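Local coordinates for protein peptidyl tryptophan dihydroxylase (Pseudomonas putida, PDB 7CTQ) that probably uses its bound FAD to dihydroxylate a peptidyl tryptophan, a step essential for biogenesis of a tryptophylquinone cofactor, at residues I289-R294 with G369-A374; E251-D256 with L301-H306. All blocks are in the same frame, centred on the assembly; numbering follows the deposited sequence.

Interaction 1: I289-R294 with G369-A374; sequences INTLLR and GLVDEA
Thr-291 and Leu-370 mark where the helical segment 289-294 meets the start of the strand in 369-374: their CA atoms are 5.0 Å apart, the shortest such pair across the contact. The helix and strand axes approach to 7.0 Å and run nearly at right angles, 81° between their N-to-C directions, so the strand leaves the helix quickly and the contact is confined to Gly-369, Leu-370 and Val-371 on the strand side. Two hydrogen bonds between helix side chains and the backbone at the start of the strand, one in each direction, hold this crossing. Val-371 N donates to Thr-291 OG1 over 2.8 Å, nearly straight at 167°. That hydroxyl stands beside the backbone N of Thr-291 (chi1 -46°), from where it also bonds Val-287 O one turn earlier in the helix; one OG1 thus serves both the helix and the strand. Asn-290 ND2 gives the second bond, to Gly-369 O at 2.7 Å. The carbonyl oxygen lies almost in the amide plane of Asn-290, whereas ND2 stands well above the carbonyl plane. Residues 359-367 and 370-378 form a two-stranded antiparallel hairpin, and Gly-369, with its positive phi, belongs to the turn joining them; the contact therefore fixes the turn end of the hairpin against helix 285-294. Asn-290 OD1 is in turn bonded to Tyr-29 OH. Van der Waals contact adds to these bonds: Leu-370 crosses Asn-290 at about a right angle and brings CD2 to 3.7 Å from Thr-291 CA, while Val-371 CB lies 4.2 Å from Thr-291 CG2.

Interaction 2: E251-D256 with L301-H306; sequences ECVGQD and LARQFH
Val-253 and Arg-303 bury the most surface between loop 251-256 and helical segment 301-306. Val-253 CG1 rests on the helix backbone, 3.4 Å from Arg-303 O, and touches Arg-303 CB as well. It occupies the position between the backbone N and the carbonyl carbon (chi1 56°), which leaves CG2 to meet the aliphatic part of the arginine, 3.9 Å from Arg-303 CG. Flat groups come next. The guanidinium of Arg-303 lies across the loop backbone, with Gly-254 CA 3.9 Å above one of its faces and Gln-255 N over that same face, both offset toward the rim; a bend at chi3 (79°) turns it there. Farther along the helix, Cys-252 O approaches the edge of the His-306 ring near its plane, 3.6 Å from CD2. The loop joins strand 247-249 to strand 257-259, the outermost parallel strand of the Rossmann-type sheet, so the contact seats helix 299-327 beside that edge. His-306 NE2 bonds Arg-259 O, fixing the imidazole to the same edge strand. A water links the two segments. It donates to Glu-251 OE1 and to Val-253 O, each at 3.1 Å, and accepts a weak bond from Arg-303 NH1 at 3.4 Å. Glu-251 and Arg-303 do not touch directly: OE1 and NH1 are 5.5 Å apart, a distance at which their opposite charges would still probably attract.

Interactions 1 and 2 have centres 11 Å apart; interaction 1 lies on helix 285-294 and interaction 2 on helix 299-327, the next helix in the chain, their segments alternating along the chain. They touch directly at several points. Leu-292, which faces away from the hairpin, places CD1 3.6 Å from Gly-254 O of the loop in interaction 2. Val-371 of the hairpin reaches the second helix, with CG1 3.6 Å from Leu-301 O, and Glu-373 CB packs at 3.7 Å against Leu-301 CD1. Hairpin, both helices and loop thus form one continuous packed region. Interaction 2 is buried, and the His-306 side chain is about 11 Å from the bound FAD; interaction 1 is only partly buried.

Interaction 1: I289-R294 with G369-A374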
ATOM      1  N   ILE A 289      14.188  -3.640  10.262  1.00 33.93           N
ATOM      2  CA  ILE A 289      15.575  -3.756   9.796  1.00 34.74           C
ATOM      3  C   ILE A 289      16.548  -3.439  10.929  1.00 36.85           C
ATOM      4  O   ILE A 289      17.520  -4.168  11.164  1.00 40.73           O
ATOM      5  CB  ILE A 289      15.781  -2.838   8.578  1.00 36.29           C
ATOM      6  CG1 ILE A 289      14.840  -3.277   7.455  1.00 33.39           C
ATOM      7  CG2 ILE A 289      17.255  -2.822   8.099  1.00 33.51           C
ATOM      8  CD1 ILE A 289      14.731  -2.303   6.304  1.00 36.71           C
ATOM      9  N   ASN A 290      16.293  -2.344  11.649  1.00 36.59           N
ATOM     10  CA  ASN A 290      17.145  -1.956  12.767  1.00 37.80           C
ATOM     11  C   ASN A 290      17.267  -3.083  13.788  1.00 42.02           C
ATOM     12  O   ASN A 290      18.358  -3.341  14.323  1.00 31.88           O
ATOM     13  CB  ASN A 290      16.584  -0.680  13.412  1.00 32.24           C
ATOM     14  CG  ASN A 290      17.473  -0.137  14.503  1.00 35.60           C
ATOM     15  OD1 ASN A 290      18.664   0.111  14.286  1.00 38.07           O
ATOM     16  ND2 ASN A 290      16.903   0.052  15.695  1.00 35.94           N
ATOM     17  N   THR A 291      16.164  -3.791  14.046  1.00 33.52           N
ATOM     18  CA  THR A 291      16.231  -4.946  14.929  1.00 33.14           C
ATOM     19  C   THR A 291      17.034  -6.070  14.289  1.00 38.05           C
ATOM     20  O   THR A 291      17.873  -6.693  14.948  1.00 37.21           O
ATOM     21  CB  THR A 291      14.827  -5.426  15.292  1.00 36.02           C
ATOM     22  OG1 THR A 291      14.017  -4.293  15.653  1.00 33.54           O
ATOM     23  CG2 THR A 291      14.889  -6.415  16.481  1.00 31.39           C
ATOM     24  N   LEU A 292      16.819  -6.314  12.999  1.00 27.64           N
ATOM     25  CA  LEU A 292      17.484  -7.428  12.348  1.00 36.91           C
ATOM     26  C   LEU A 292      19.000  -7.246  12.358  1.00 46.80           C
ATOM     27  O   LEU A 292      19.745  -8.236  12.386  1.00 41.41           O
ATOM     28  CB  LEU A 292      16.955  -7.578  10.918  1.00 28.92           C
ATOM     29  CG  LEU A 292      15.526  -8.145  10.795  1.00 39.42           C
ATOM     30  CD1 LEU A 292      15.065  -8.155   9.359  1.00 32.75           C
ATOM     31  CD2 LEU A 292      15.420  -9.550  11.381  1.00 35.34           C
ATOM     32  N   LEU A 293      19.466  -5.994  12.376  1.00 41.07           N
ATOM     33  CA  LEU A 293      20.887  -5.660  12.301  1.00 35.84           C
ATOM     34  C   LEU A 293      21.533  -5.453  13.667  1.00 43.33           C
ATOM     35  O   LEU A 293      22.655  -5.924  13.882  1.00 46.82           O
ATOM     36  CB  LEU A 293      21.078  -4.409  11.444  1.00 39.88           C
ATOM     37  CG  LEU A 293      20.658  -4.603   9.985  1.00 34.83           C
ATOM     38  CD1 LEU A 293      20.692  -3.301   9.218  1.00 38.97           C
ATOM     39  CD2 LEU A 293      21.534  -5.644   9.308  1.00 39.66           C
ATOM     40  N   ARG A 294      20.855  -4.771  14.593  1.00 37.10           N
ATOM     41  CA  ARG A 294      21.385  -4.476  15.923  1.00 44.49           C
ATOM     42  C   ARG A 294      21.133  -5.576  16.947  1.00 45.40           C
ATOM     43  O   ARG A 294      21.957  -5.768  17.849  1.00 43.78           O
ATOM     44  CB  ARG A 294      20.788  -3.170  16.465  1.00 46.11           C
ATOM     45  CG  ARG A 294      21.150  -1.924  15.676  1.00 52.80           C
ATOM     46  CD  ARG A 294      22.627  -1.889  15.306  1.00 53.69           C
ATOM     47  NE  ARG A 294      23.007  -0.540  14.909  1.00 60.22           N
ATOM     48  CZ  ARG A 294      23.867  -0.250  13.940  1.00 63.77           C
ATOM     49  NH1 ARG A 294      24.460  -1.224  13.258  1.00 59.40           N
ATOM     50  NH2 ARG A 294      24.133   1.022  13.653  1.00 60.46           N
ATOM     51  N   GLY A 369      13.031   1.842  19.051  1.00 29.94           N
ATOM     52  CA  GLY A 369      13.498   1.503  17.724  1.00 31.22           C
ATOM     53  C   GLY A 369      13.752   0.030  17.483  1.00 30.39           C
ATOM     54  O   GLY A 369      14.321  -0.322  16.447  1.00 28.36           O
ATOM     55  N   LEU A 370      13.384  -0.837  18.412  1.00 28.18           N
ATOM     56  CA  LEU A 370      13.635  -2.260  18.264  1.00 36.14           C
ATOM     57  C   LEU A 370      12.365  -3.045  18.552  1.00 34.82           C
ATOM     58  O   LEU A 370      11.572  -2.673  19.424  1.00 34.96           O
ATOM     59  CB  LEU A 370      14.730  -2.742  19.213  1.00 35.37           C
ATOM     60  CG  LEU A 370      16.138  -2.144  19.078  1.00 30.72           C
ATOM     61  CD1 LEU A 370      16.928  -2.361  20.384  1.00 31.58           C
ATOM     62  CD2 LEU A 370      16.855  -2.759  17.901  1.00 29.65           C
ATOM     63  N   VAL A 371      12.188  -4.148  17.828  1.00 39.85           N
ATOM     64  CA  VAL A 371      11.095  -5.064  18.126  1.00 27.44           C
ATOM     65  C   VAL A 371      11.494  -5.868  19.351  1.00 40.60           C
ATOM     66  O   VAL A 371      12.540  -6.524  19.371  1.00 36.16           O
ATOM     67  CB  VAL A 371      10.774  -5.973  16.928  1.00 34.50           C
ATOM     68  CG1 VAL A 371       9.671  -7.005  17.291  1.00 27.59           C
ATOM     69  CG2 VAL A 371      10.350  -5.134  15.735  1.00 31.35           C
ATOM     70  N   ASP A 372      10.697  -5.758  20.397  1.00 35.53           N
ATOM     71  CA  ASP A 372      10.897  -6.524  21.612  1.00 42.04           C
ATOM     72  C   ASP A 372       9.657  -7.379  21.780  1.00 32.97           C
ATOM     73  O   ASP A 372       8.891  -7.563  20.831  1.00 36.30           O
ATOM     74  CB  ASP A 372      11.133  -5.588  22.808  1.00 40.28           C
ATOM     75  CG  ASP A 372      11.997  -6.212  23.903  1.00 51.58           C
ATOM     76  OD1 ASP A 372      11.780  -7.398  24.261  1.00 47.29           O
ATOM     77  OD2 ASP A 372      12.900  -5.504  24.426  1.00 63.06           O
ATOM     78  N   GLU A 373       9.446  -7.895  22.977  1.00 37.10           N
ATOM     79  CA  GLU A 373       8.317  -8.747  23.274  1.00 36.55           C
ATOM     80  C   GLU A 373       7.779  -8.304  24.625  1.00 44.69           C
ATOM     81  O   GLU A 373       8.557  -7.957  25.517  1.00 38.76           O
ATOM     82  CB  GLU A 373       8.752 -10.214  23.297  1.00 44.45           C
ATOM     83  CG  GLU A 373       7.645 -11.211  23.165  1.00 49.12           C
ATOM     84  CD  GLU A 373       8.123 -12.629  23.454  1.00 57.35           C
ATOM     85  OE1 GLU A 373       9.032 -12.785  24.299  1.00 61.88           O
ATOM     86  OE2 GLU A 373       7.591 -13.581  22.840  1.00 60.51           O
ATOM     87  N   ALA A 374       6.457  -8.278  24.767  1.00 36.64           N
ATOM     88  CA  ALA A 374       5.869  -7.891  26.040  1.00 32.01           C
ATOM     89  C   ALA A 374       4.498  -8.521  26.142  1.00 36.93           C
ATOM     90  O   ALA A 374       3.898  -8.907  25.137  1.00 30.30           O
ATOM     91  CB  ALA A 374       5.769  -6.363  26.192  1.00 34.77           C
TER

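Interaction 2: E251-D256 with L301-H306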
ATOM      1  N   GLU A 251       5.988 -14.753   1.595  1.00 49.32           N
ATOM      2  CA  GLU A 251       7.071 -14.408   2.513  1.00 51.05           C
ATOM      3  C   GLU A 251       7.388 -12.930   2.352  1.00 51.37           C
ATOM      4  O   GLU A 251       7.489 -12.441   1.225  1.00 48.84           O
ATOM      5  CB  GLU A 251       8.330 -15.235   2.230  1.00 51.46           C
ATOM      6  CG  GLU A 251       8.139 -16.727   2.360  1.00 65.93           C
ATOM      7  CD  GLU A 251       7.494 -17.103   3.675  1.00 74.53           C
ATOM      8  OE1 GLU A 251       7.951 -16.587   4.721  1.00 76.47           O
ATOM      9  OE2 GLU A 251       6.528 -17.904   3.660  1.00 76.84           O
ATOM     10  N   CYS A 252       7.568 -12.214   3.458  0.62 45.65           N
ATOM     11  CA  CYS A 252       7.869 -10.795   3.342  0.62 41.92           C
ATOM     12  C   CYS A 252       9.043 -10.325   4.188  0.62 38.02           C
ATOM     13  O   CYS A 252       9.347  -9.126   4.166  0.62 35.95           O
ATOM     14  CB  CYS A 252       6.632  -9.950   3.686  0.62 41.16           C
ATOM     15  SG  CYS A 252       5.883 -10.343   5.263  0.62 39.35           S
ATOM     16  N   VAL A 253       9.709 -11.212   4.926  1.00 34.56           N
ATOM     17  CA  VAL A 253      10.881 -10.817   5.703  1.00 39.88           C
ATOM     18  C   VAL A 253      11.715 -12.057   6.018  1.00 40.64           C
ATOM     19  O   VAL A 253      11.179 -13.136   6.283  1.00 43.50           O
ATOM     20  CB  VAL A 253      10.465 -10.048   6.984  1.00 38.88           C
ATOM     21  CG1 VAL A 253       9.497 -10.879   7.823  1.00 42.47           C
ATOM     22  CG2 VAL A 253      11.684  -9.624   7.793  1.00 39.43           C
ATOM     23  N   GLY A 254      13.039 -11.885   5.995  1.00 41.56           N
ATOM     24  CA  GLY A 254      13.998 -12.933   6.296  1.00 36.30           C
ATOM     25  C   GLY A 254      15.017 -12.492   7.330  1.00 49.91           C
ATOM     26  O   GLY A 254      14.857 -11.439   7.960  1.00 43.39           O
ATOM     27  N   GLN A 255      16.068 -13.292   7.523  1.00 45.73           N
ATOM     28  CA  GLN A 255      17.136 -12.911   8.444  1.00 47.41           C
ATOM     29  C   GLN A 255      17.868 -11.662   7.971  1.00 36.03           C
ATOM     30  O   GLN A 255      18.364 -10.882   8.791  1.00 42.53           O
ATOM     31  CB  GLN A 255      18.125 -14.065   8.600  1.00 50.47           C
ATOM     32  CG  GLN A 255      17.507 -15.318   9.169  1.00 55.81           C
ATOM     33  CD  GLN A 255      16.890 -15.078  10.531  1.00 65.25           C
ATOM     34  OE1 GLN A 255      15.669 -15.147  10.696  1.00 65.34           O
ATOM     35  NE2 GLN A 255      17.736 -14.788  11.522  1.00 67.96           N
ATOM     36  N   ASP A 256      17.929 -11.450   6.665  1.00 37.95           N
ATOM     37  CA  ASP A 256      18.703 -10.351   6.108  1.00 46.26           C
ATOM     38  C   ASP A 256      17.992  -9.733   4.920  1.00 38.79           C
ATOM     39  O   ASP A 256      18.641  -9.221   4.002  1.00 45.98           O
ATOM     40  CB  ASP A 256      20.114 -10.803   5.695  1.00 44.91           C
ATOM     41  CG  ASP A 256      20.105 -11.987   4.726  1.00 55.18           C
ATOM     42  OD1 ASP A 256      19.060 -12.268   4.097  1.00 59.88           O
ATOM     43  OD2 ASP A 256      21.164 -12.638   4.578  1.00 63.73           O
ATOM     44  N   LEU A 301      11.122 -12.384  16.449  1.00 35.60           N
ATOM     45  CA  LEU A 301      10.147 -11.366  16.828  1.00 39.03           C
ATOM     46  C   LEU A 301      10.008 -10.319  15.742  1.00 37.17           C
ATOM     47  O   LEU A 301       8.893  -9.931  15.375  1.00 31.84           O
ATOM     48  CB  LEU A 301      10.549 -10.703  18.139  1.00 34.25           C
ATOM     49  CG  LEU A 301      10.536 -11.557  19.405  1.00 43.97           C
ATOM     50  CD1 LEU A 301      11.197 -10.797  20.561  1.00 37.01           C
ATOM     51  CD2 LEU A 301       9.107 -11.966  19.749  1.00 41.83           C
ATOM     52  N   ALA A 302      11.134  -9.841  15.215  1.00 33.42           N
ATOM     53  CA  ALA A 302      11.079  -8.821  14.179  1.00 31.89           C
ATOM     54  C   ALA A 302      10.372  -9.340  12.941  1.00 33.61           C
ATOM     55  O   ALA A 302       9.600  -8.610  12.308  1.00 33.10           O
ATOM     56  CB  ALA A 302      12.498  -8.333  13.835  1.00 38.63           C
ATOM     57  N   ARG A 303      10.609 -10.603  12.580  1.00 33.58           N
ATOM     58  CA  ARG A 303       9.951 -11.139  11.394  1.00 25.54           C
ATOM     59  C   ARG A 303       8.452 -11.248  11.617  1.00 30.31           C
ATOM     60  O   ARG A 303       7.660 -10.886  10.739  1.00 30.66           O
ATOM     61  CB  ARG A 303      10.535 -12.505  11.015  1.00 33.59           C
ATOM     62  CG  ARG A 303      11.980 -12.445  10.469  1.00 47.21           C
ATOM     63  CD  ARG A 303      12.685 -13.817  10.520  1.00 43.64           C
ATOM     64  NE  ARG A 303      12.252 -14.664   9.412  1.00 47.56           N
ATOM     65  CZ  ARG A 303      12.858 -15.784   9.029  1.00 61.43           C
ATOM     66  NH1 ARG A 303      12.370 -16.473   8.006  1.00 57.12           N
ATOM     67  NH2 ARG A 303      13.942 -16.218   9.666  1.00 55.21           N
ATOM     68  N   GLN A 304       8.052 -11.729  12.799  1.00 31.92           N
ATOM     69  CA  GLN A 304       6.632 -11.839  13.107  1.00 32.54           C
ATOM     70  C   GLN A 304       5.974 -10.466  13.123  1.00 32.47           C
ATOM     71  O   GLN A 304       4.856 -10.294  12.624  1.00 32.71           O
ATOM     72  CB  GLN A 304       6.440 -12.547  14.445  1.00 31.80           C
ATOM     73  CG  GLN A 304       4.959 -12.706  14.821  1.00 36.60           C
ATOM     74  CD  GLN A 304       4.757 -13.322  16.194  1.00 43.55           C
ATOM     75  OE1 GLN A 304       5.634 -14.010  16.698  1.00 43.65           O
ATOM     76  NE2 GLN A 304       3.592 -13.071  16.807  1.00 40.59           N
ATOM     77  N   PHE A 305       6.671  -9.463  13.658  1.00 31.57           N
ATOM     78  CA  PHE A 305       6.099  -8.122  13.690  1.00 32.64           C
ATOM     79  C   PHE A 305       5.769  -7.633  12.280  1.00 31.65           C
ATOM     80  O   PHE A 305       4.674  -7.107  12.032  1.00 29.30           O
ATOM     81  CB  PHE A 305       7.059  -7.154  14.397  1.00 27.87           C
ATOM     82  CG  PHE A 305       6.478  -5.791  14.591  1.00 34.10           C
ATOM     83  CD1 PHE A 305       6.607  -4.819  13.602  1.00 34.14           C
ATOM     84  CD2 PHE A 305       5.767  -5.489  15.744  1.00 37.90           C
ATOM     85  CE1 PHE A 305       6.032  -3.564  13.752  1.00 43.55           C
ATOM     86  CE2 PHE A 305       5.201  -4.225  15.916  1.00 43.56           C
ATOM     87  CZ  PHE A 305       5.325  -3.265  14.912  1.00 45.47           C
ATOM     88  N   HIS A 306       6.689  -7.817  11.335  1.00 29.12           N
ATOM     89  CA  HIS A 306       6.454  -7.319   9.983  1.00 30.34           C
ATOM     90  C   HIS A 306       5.372  -8.121   9.259  1.00 33.47           C
ATOM     91  O   HIS A 306       4.483  -7.540   8.629  1.00 32.78           O
ATOM     92  CB  HIS A 306       7.754  -7.329   9.171  1.00 31.45           C
ATOM     93  CG  HIS A 306       7.646  -6.600   7.867  1.00 29.53           C
ATOM     94  ND1 HIS A 306       7.345  -5.256   7.791  1.00 36.21           N
ATOM     95  CD2 HIS A 306       7.790  -7.029   6.589  1.00 29.16           C
ATOM     96  CE1 HIS A 306       7.302  -4.890   6.520  1.00 30.03           C
ATOM     97  NE2 HIS A 306       7.579  -5.945   5.772  1.00 35.69           N
TER
HETATM   98  O   HOH W   1      10.956 -15.945   4.970  1.00 54.54           O